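Local coordinates for DUF5636 domain-containing protein (Legionella pneumophila subsp. pneumophila str. Philadelphia 1, PDB 4RD8) that is of unknown function, a predominantly helical member of the DUF5636 family from a Legionella species that infects human cells, at residues N36-M39 with A43-E46; T56-E61 with I79-T84; Y175-W180 with I184-E189. The protein carries 3 engineered substitutions. All blocks are in the same frame, centred on the assembly; numbering follows the deposited sequence. Where two conformers were deposited one is given.

Interaction 1: N36-M39 with A43-E46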
# COMPACT_ATOMS: atom_id res chain seq x y z
N ASN A 36 4.23 -8.16 9.88
CA ASN A 36 5.44 -8.96 9.90
C ASN A 36 6.13 -9.00 8.54
O ASN A 36 7.35 -9.13 8.46
CB ASN A 36 5.15 -10.37 10.39
CG ASN A 36 4.92 -10.43 11.89
OD1 ASN A 36 5.32 -9.53 12.63
ND2 ASN A 36 4.28 -11.51 12.35
N TYR A 37 5.33 -8.89 7.48
CA TYR A 37 5.84 -8.87 6.11
C TYR A 37 6.53 -7.54 5.81
O TYR A 37 7.68 -7.50 5.39
CB TYR A 37 4.70 -9.16 5.11
CG TYR A 37 5.05 -8.84 3.67
CD1 TYR A 37 6.00 -9.57 2.98
CD2 TYR A 37 4.42 -7.79 3.01
CE1 TYR A 37 6.32 -9.27 1.66
CE2 TYR A 37 4.73 -7.48 1.70
CZ TYR A 37 5.68 -8.22 1.03
OH TYR A 37 5.99 -7.91 -0.27
N LEU A 38 5.84 -6.44 6.07
CA LEU A 38 6.40 -5.11 5.79
C LEU A 38 7.65 -4.77 6.60
O LEU A 38 8.46 -3.95 6.17
CB LEU A 38 5.33 -4.02 5.97
CG LEU A 38 4.13 -4.14 5.02
CD1 LEU A 38 3.09 -3.08 5.33
CD2 LEU A 38 4.57 -4.04 3.55
N MSE A 39 7.81 -5.39 7.77
CA MSE A 39 9.01 -5.21 8.58
C MSE A 39 10.19 -6.00 8.03
O MSE A 39 11.32 -5.81 8.45
CB MSE A 39 8.79 -5.65 10.03
CG MSE A 39 7.73 -4.89 10.79
SE MSE A 39 7.44 -5.64 12.57
CE MSE A 39 8.40 -7.32 12.35
N ALA A 43 11.85 -9.86 2.32
CA ALA A 43 10.61 -10.29 1.69
C ALA A 43 10.00 -9.20 0.80
O ALA A 43 9.56 -9.47 -0.32
CB ALA A 43 9.61 -10.74 2.75
N VAL A 44 9.98 -7.96 1.29
CA VAL A 44 9.43 -6.85 0.52
C VAL A 44 10.16 -6.66 -0.81
O VAL A 44 9.53 -6.43 -1.83
CB VAL A 44 9.44 -5.53 1.34
CG1 VAL A 44 9.13 -4.34 0.45
CG2 VAL A 44 8.42 -5.60 2.49
N ASN A 45 11.49 -6.77 -0.79
CA ASN A 45 12.29 -6.64 -2.01
C ASN A 45 11.85 -7.60 -3.10
O ASN A 45 11.88 -7.26 -4.29
CB ASN A 45 13.79 -6.84 -1.72
CG ASN A 45 14.44 -5.60 -1.14
OD1 ASN A 45 13.89 -4.50 -1.22
ND2 ASN A 45 15.64 -5.77 -0.57
N GLU A 46 11.42 -8.79 -2.70
CA GLU A 46 10.99 -9.80 -3.66
C GLU A 46 9.78 -9.31 -4.45
O GLU A 46 9.73 -9.48 -5.67
CB GLU A 46 10.71 -11.14 -2.96
CG GLU A 46 11.95 -11.76 -2.32
CD GLU A 46 11.68 -13.11 -1.67
OE1 GLU A 46 10.50 -13.40 -1.39
OE2 GLU A 46 12.64 -13.87 -1.44
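Val44 sets its CG2 methyl over one face of the Tyr37 ring: CG2 lies 4.2 Å from the ring centroid and 17° off the ring normal, which meets the geometry of a CH-pi contact, displaced toward the rim. Two torsions make this possible. In Tyr37, CG stands anti to the backbone N (chi1 166°), which carries the ring from helix 25-38 across to the start of the next helix. In Val44, CG1 takes the position anti to N, leaving CG2 as the branch that reaches back; the two side chains cross at about a right angle. The same methyl also packs on the preceding helix's backbone, 3.5 Å from Tyr37 O and 3.9 Å from Leu38 CA, with Leu38 CD2 a looser neighbour.

These residues flank the short turn between helices 25-38 and 41-61, so the contact is the inner corner between two consecutive helices, with CA atoms of Leu38 and Val44 6.3 Å apart. Ala43 fills the next position: its CB is 3.8 Å from Tyr37 CE1, approaching the ring obliquely. No hydrogen bond links the two segments. The phenol oxygen instead bonds to Gln47 OE1, one turn beyond Ala43, tying the far end of the ring to helix 41-61. Leu137 of helix 130-144 touches both Tyr37 and Val44, and the Phe148 ring meets that of Tyr37 with planes about 55° apart.

Interaction 2: T56-E61 with I79-T84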
# COMPACT_ATOMS: atom_id res chain seq x y z
N THR A 56 8.62 -3.12 -16.21
CA THR A 56 9.61 -3.22 -17.29
C THR A 56 8.99 -3.89 -18.51
O THR A 56 9.18 -3.44 -19.65
CB THR A 56 10.83 -4.05 -16.85
OG1 THR A 56 11.47 -3.40 -15.74
CG2 THR A 56 11.82 -4.19 -17.99
N MSE A 57 8.27 -4.98 -18.27
CA MSE A 57 7.56 -5.71 -19.31
C MSE A 57 6.58 -4.79 -20.03
O MSE A 57 6.49 -4.78 -21.26
CB MSE A 57 6.76 -6.84 -18.67
CG MSE A 57 7.18 -8.23 -19.07
SE MSE A 57 5.73 -9.48 -18.71
CE MSE A 57 4.30 -8.55 -19.65
N ARG A 58 5.84 -4.03 -19.24
CA ARG A 58 4.79 -3.14 -19.72
C ARG A 58 5.32 -2.04 -20.62
O ARG A 58 4.82 -1.84 -21.73
CB ARG A 58 4.09 -2.53 -18.51
CG ARG A 58 2.68 -2.07 -18.74
CD ARG A 58 2.04 -1.71 -17.41
NE ARG A 58 0.68 -1.21 -17.57
CZ ARG A 58 -0.41 -1.93 -17.36
NH1 ARG A 58 -0.31 -3.20 -16.98
NH2 ARG A 58 -1.60 -1.38 -17.54
N LEU A 59 6.35 -1.34 -20.15
CA LEU A 59 6.98 -0.26 -20.92
C LEU A 59 7.52 -0.76 -22.25
O LEU A 59 7.31 -0.13 -23.29
CB LEU A 59 8.11 0.38 -20.11
CG LEU A 59 7.75 1.05 -18.79
CD1 LEU A 59 8.99 1.71 -18.19
CD2 LEU A 59 6.65 2.08 -18.99
N LYS A 60 8.23 -1.88 -22.21
CA LYS A 60 8.87 -2.44 -23.40
C LYS A 60 7.85 -2.83 -24.46
O LYS A 60 8.04 -2.56 -25.64
CB LYS A 60 9.73 -3.65 -23.03
CG LYS A 60 11.00 -3.31 -22.26
CD LYS A 60 11.72 -4.57 -21.79
N GLU A 61 6.76 -3.46 -24.02
CA GLU A 61 5.69 -3.88 -24.93
C GLU A 61 5.12 -2.68 -25.68
O GLU A 61 4.74 -2.79 -26.85
CB GLU A 61 4.59 -4.61 -24.15
CG GLU A 61 3.52 -5.26 -25.01
CD GLU A 61 2.79 -6.39 -24.30
N ILE A 79 -0.52 -0.32 -11.14
CA ILE A 79 -0.92 -0.27 -9.73
C ILE A 79 -2.44 -0.48 -9.60
O ILE A 79 -2.89 -1.28 -8.77
CB ILE A 79 -0.48 1.06 -9.07
CG1 ILE A 79 1.05 1.04 -8.84
CG2 ILE A 79 -1.23 1.30 -7.77
CD1 ILE A 79 1.67 2.42 -8.59
N GLN A 80 -3.22 0.22 -10.43
CA GLN A 80 -4.68 0.07 -10.38
C GLN A 80 -5.15 -1.36 -10.69
O GLN A 80 -6.10 -1.85 -10.08
CB GLN A 80 -5.39 1.06 -11.31
CG GLN A 80 -6.92 0.98 -11.16
CD GLN A 80 -7.37 1.25 -9.72
OE1 GLN A 80 -7.26 2.38 -9.24
NE2 GLN A 80 -7.87 0.22 -9.04
N GLU A 81 -4.50 -2.01 -11.66
CA GLU A 81 -4.89 -3.38 -12.01
C GLU A 81 -4.67 -4.34 -10.83
O GLU A 81 -5.53 -5.18 -10.54
CB GLU A 81 -4.15 -3.85 -13.27
CG GLU A 81 -4.56 -3.08 -14.52
CD GLU A 81 -3.65 -3.33 -15.70
OE1 GLU A 81 -2.83 -4.28 -15.66
OE2 GLU A 81 -3.77 -2.57 -16.69
N ILE A 82 -3.53 -4.20 -10.16
CA ILE A 82 -3.24 -5.03 -8.99
C ILE A 82 -4.28 -4.78 -7.90
O ILE A 82 -4.79 -5.71 -7.29
CB ILE A 82 -1.82 -4.75 -8.45
CG1 ILE A 82 -0.79 -5.23 -9.48
CG2 ILE A 82 -1.61 -5.45 -7.11
CD1 ILE A 82 0.62 -4.73 -9.23
N LEU A 83 -4.60 -3.51 -7.68
CA LEU A 83 -5.58 -3.15 -6.66
C LEU A 83 -6.96 -3.66 -7.00
O LEU A 83 -7.66 -4.18 -6.14
CB LEU A 83 -5.64 -1.63 -6.46
CG LEU A 83 -4.39 -1.02 -5.82
CD1 LEU A 83 -4.56 0.50 -5.77
CD2 LEU A 83 -4.17 -1.60 -4.43
N THR A 84 -7.35 -3.52 -8.26
CA THR A 84 -8.65 -4.00 -8.69
C THR A 84 -8.81 -5.51 -8.47
O THR A 84 -9.86 -5.97 -8.01
CB THR A 84 -8.90 -3.66 -10.16
OG1 THR A 84 -8.85 -2.24 -10.30
CG2 THR A 84 -10.27 -4.17 -10.60
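Arg58 and Glu81 approach from opposite directions and meet end-on, NH1 and NH2 of the guanidinium each taking one carboxylate oxygen. The shorter bond runs from Arg58 NH2 to Glu81 OE2, 2.6 Å with an N-H...O angle of 162°, and OE2 lies in the guanidinium plane. Its companion, from Arg58 NH1 to Glu81 OE1, is 3.0 Å long, and here the acceptor is tilted from that plane. This is a two-pronged salt bridge, but not a coplanar one: the guanidinium and carboxylate planes are 57° apart, and both nitrogens meet their oxygens from above the carboxylate plane.

Extension of both chains explains how the groups meet at all, since even the nearest CA atoms of the two segments, those of Arg58 and Ile79, are 11.9 Å apart. Arg58 has CG anti to its main-chain nitrogen (chi1 -156°) and runs straight from CG to NE; Glu81 is extended beyond CG. The bridge thus spans two helices of the all-helical fold, the C-terminal end of 41-61 and the later part of 69-85, at the protein surface.

The guanidinium is held from a further side, because Arg58 NE donates to Gln74 OE1 and NH2 has a weak bond to Thr77 OG1, both on helix 69-85. With NE, NH1 and NH2 all bonded to residues of that helix, rotation of the guanidinium is probably restricted. The Arg58 side chain also touches Leu78 of the same helix.

Interaction 3: Y175-W180 with I184-E189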
# COMPACT_ATOMS: atom_id res chain seq x y z
N TYR A 175 -4.95 4.67 22.30
CA TYR A 175 -3.66 4.43 21.69
C TYR A 175 -3.44 5.53 20.66
O TYR A 175 -4.35 5.86 19.91
CB TYR A 175 -3.68 3.06 21.01
CG TYR A 175 -2.32 2.49 20.67
CD1 TYR A 175 -1.33 2.40 21.63
CD2 TYR A 175 -2.04 2.00 19.40
CE1 TYR A 175 -0.09 1.88 21.33
CE2 TYR A 175 -0.80 1.47 19.09
CZ TYR A 175 0.17 1.41 20.06
OH TYR A 175 1.40 0.88 19.76
N PRO A 176 -2.23 6.10 20.62
CA PRO A 176 -2.01 7.22 19.70
C PRO A 176 -1.99 6.85 18.22
O PRO A 176 -2.05 7.75 17.38
CB PRO A 176 -0.65 7.80 20.13
CG PRO A 176 -0.01 6.73 20.97
CD PRO A 176 -1.14 5.97 21.60
N PHE A 177 -1.93 5.56 17.89
CA PHE A 177 -1.85 5.13 16.51
C PHE A 177 -3.09 4.33 16.12
O PHE A 177 -3.58 3.53 16.91
CB PHE A 177 -0.59 4.29 16.29
CG PHE A 177 0.65 4.94 16.82
CD1 PHE A 177 1.30 5.92 16.09
CD2 PHE A 177 1.15 4.60 18.07
CE1 PHE A 177 2.45 6.54 16.59
CE2 PHE A 177 2.29 5.21 18.57
CZ PHE A 177 2.94 6.18 17.83
N THR A 178 -3.58 4.55 14.90
CA THR A 178 -4.66 3.74 14.35
C THR A 178 -4.07 2.49 13.74
O THR A 178 -2.85 2.40 13.56
CB THR A 178 -5.45 4.49 13.26
OG1 THR A 178 -4.59 4.77 12.15
CG2 THR A 178 -6.00 5.80 13.80
N CYS A 179 -4.92 1.51 13.42
CA CYS A 179 -4.43 0.30 12.76
C CYS A 179 -3.82 0.66 11.40
O CYS A 179 -2.83 0.05 10.97
CB CYS A 179 -5.57 -0.70 12.58
SG CYS A 179 -5.03 -2.41 12.25
N TRP A 180 -4.42 1.63 10.73
CA TRP A 180 -3.84 2.17 9.50
C TRP A 180 -2.40 2.60 9.77
O TRP A 180 -1.48 2.18 9.06
CB TRP A 180 -4.68 3.34 9.00
CG TRP A 180 -4.05 4.14 7.89
CD1 TRP A 180 -3.11 5.13 8.01
CD2 TRP A 180 -4.37 4.06 6.49
NE1 TRP A 180 -2.80 5.64 6.78
CE2 TRP A 180 -3.57 5.01 5.82
CE3 TRP A 180 -5.25 3.27 5.74
CZ2 TRP A 180 -3.61 5.19 4.44
CZ3 TRP A 180 -5.30 3.45 4.37
CH2 TRP A 180 -4.49 4.41 3.73
N ILE A 184 0.82 0.71 7.90
CA ILE A 184 1.36 1.32 6.69
C ILE A 184 1.65 2.80 6.82
O ILE A 184 1.97 3.46 5.83
CB ILE A 184 0.40 1.11 5.49
CG1 ILE A 184 -0.96 1.74 5.79
CG2 ILE A 184 0.30 -0.39 5.12
CD1 ILE A 184 -1.92 1.74 4.63
N ASP A 185 1.51 3.36 8.02
CA ASP A 185 1.81 4.79 8.19
C ASP A 185 2.61 5.02 9.49
O ASP A 185 2.41 6.02 10.18
CB ASP A 185 0.51 5.61 8.19
CG ASP A 185 0.60 6.87 7.36
OD1 ASP A 185 1.66 7.12 6.76
OD2 ASP A 185 -0.41 7.61 7.28
N LYS A 186 3.51 4.09 9.78
CA LYS A 186 4.27 4.11 11.04
C LYS A 186 5.58 4.87 10.88
O LYS A 186 6.66 4.28 10.81
CB LYS A 186 4.56 2.68 11.53
CG LYS A 186 4.85 2.57 13.03
CD LYS A 186 3.64 3.02 13.86
CE LYS A 186 3.86 2.86 15.36
NZ LYS A 186 4.83 3.84 15.93
N LEU A 187 5.47 6.20 10.83
CA LEU A 187 6.62 7.06 10.63
C LEU A 187 7.67 6.81 11.71
O LEU A 187 7.33 6.64 12.88
CB LEU A 187 6.20 8.52 10.66
CG LEU A 187 5.29 8.95 9.51
CD1 LEU A 187 5.08 10.46 9.53
CD2 LEU A 187 5.90 8.52 8.20
N GLY A 188 8.93 6.78 11.29
CA GLY A 188 10.02 6.56 12.22
C GLY A 188 10.61 5.16 12.14
O GLY A 188 11.75 4.95 12.56
N GLU A 189 9.84 4.20 11.62
CA GLU A 189 10.35 2.84 11.46
C GLU A 189 11.33 2.74 10.29
O GLU A 189 11.18 3.44 9.29
CB GLU A 189 9.22 1.83 11.26
CG GLU A 189 8.22 1.73 12.40
CD GLU A 189 8.81 1.18 13.70
OE1 GLU A 189 9.99 0.76 13.71
OE2 GLU A 189 8.08 1.15 14.71
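Ile184 lays its CD1 methyl over the six-membered ring of Trp180, 3.6 Å from the centroid and only 1° off the normal, a CH-pi contact. CG1 sits between the backbone N and the carbonyl carbon (chi1 60°), which directs CD1 to that face. At the indole edge, Trp180 NE1 donates to Asp185 OD2 at 3.1 Å; the oxygen lies in the ring plane, whereas NE1 stands above the carboxylate plane. Farther along, Lys186 bends at chi2 and chi4 to lie across a face of Phe177, its NZ 3.8 Å from the centroid and 20° off the normal, a cation-pi contact, with CE making a CH-pi contact over the same face.

The second shell holds these groups. Asp185 OD1 forms a salt bridge with Arg122, so the carboxylate joins indole and guanidinium; Pro176 CB covers the opposite face of Phe177, and His131 and Phe106 meet Trp180 edge-to-face.

Ile184 N bonds to Trp180 O at 3.0 Å, the i to i+4 pattern of an alpha-helix. The chain then leaves helix 179-184 through an inverse gamma turn centred on Lys186 and a type II beta turn, Lys186 to Glu189: a short helix N-capped by Thr178 and followed by consecutive tight turns.

In the fold
Interactions 1 and 3 are mostly buried and each joins parts close in sequence, whereas interaction 2 lies at the surface and links helices farther apart. Chemistry follows place: interaction 1 is wholly apolar across its segments, interaction 2 is a hydrogen-bonded salt bridge, and interaction 3 mixes methyl-on-ring packing with hydrogen bonds and a cation-pi pair. Helix 41-61 serves both interactions 1 and 2, near its opposite ends, with centres about 21 Å apart. Interactions 1 and 3 touch, Leu38 CD1 lying 3.9 Å from Ile184 CG2, and helix 130-144 meets segments of all three, in interaction 2 through Ile79, Ile82 and Leu83, not the bridging pair. Interactions 2 and 3 occupy opposite sides of the chain's centre.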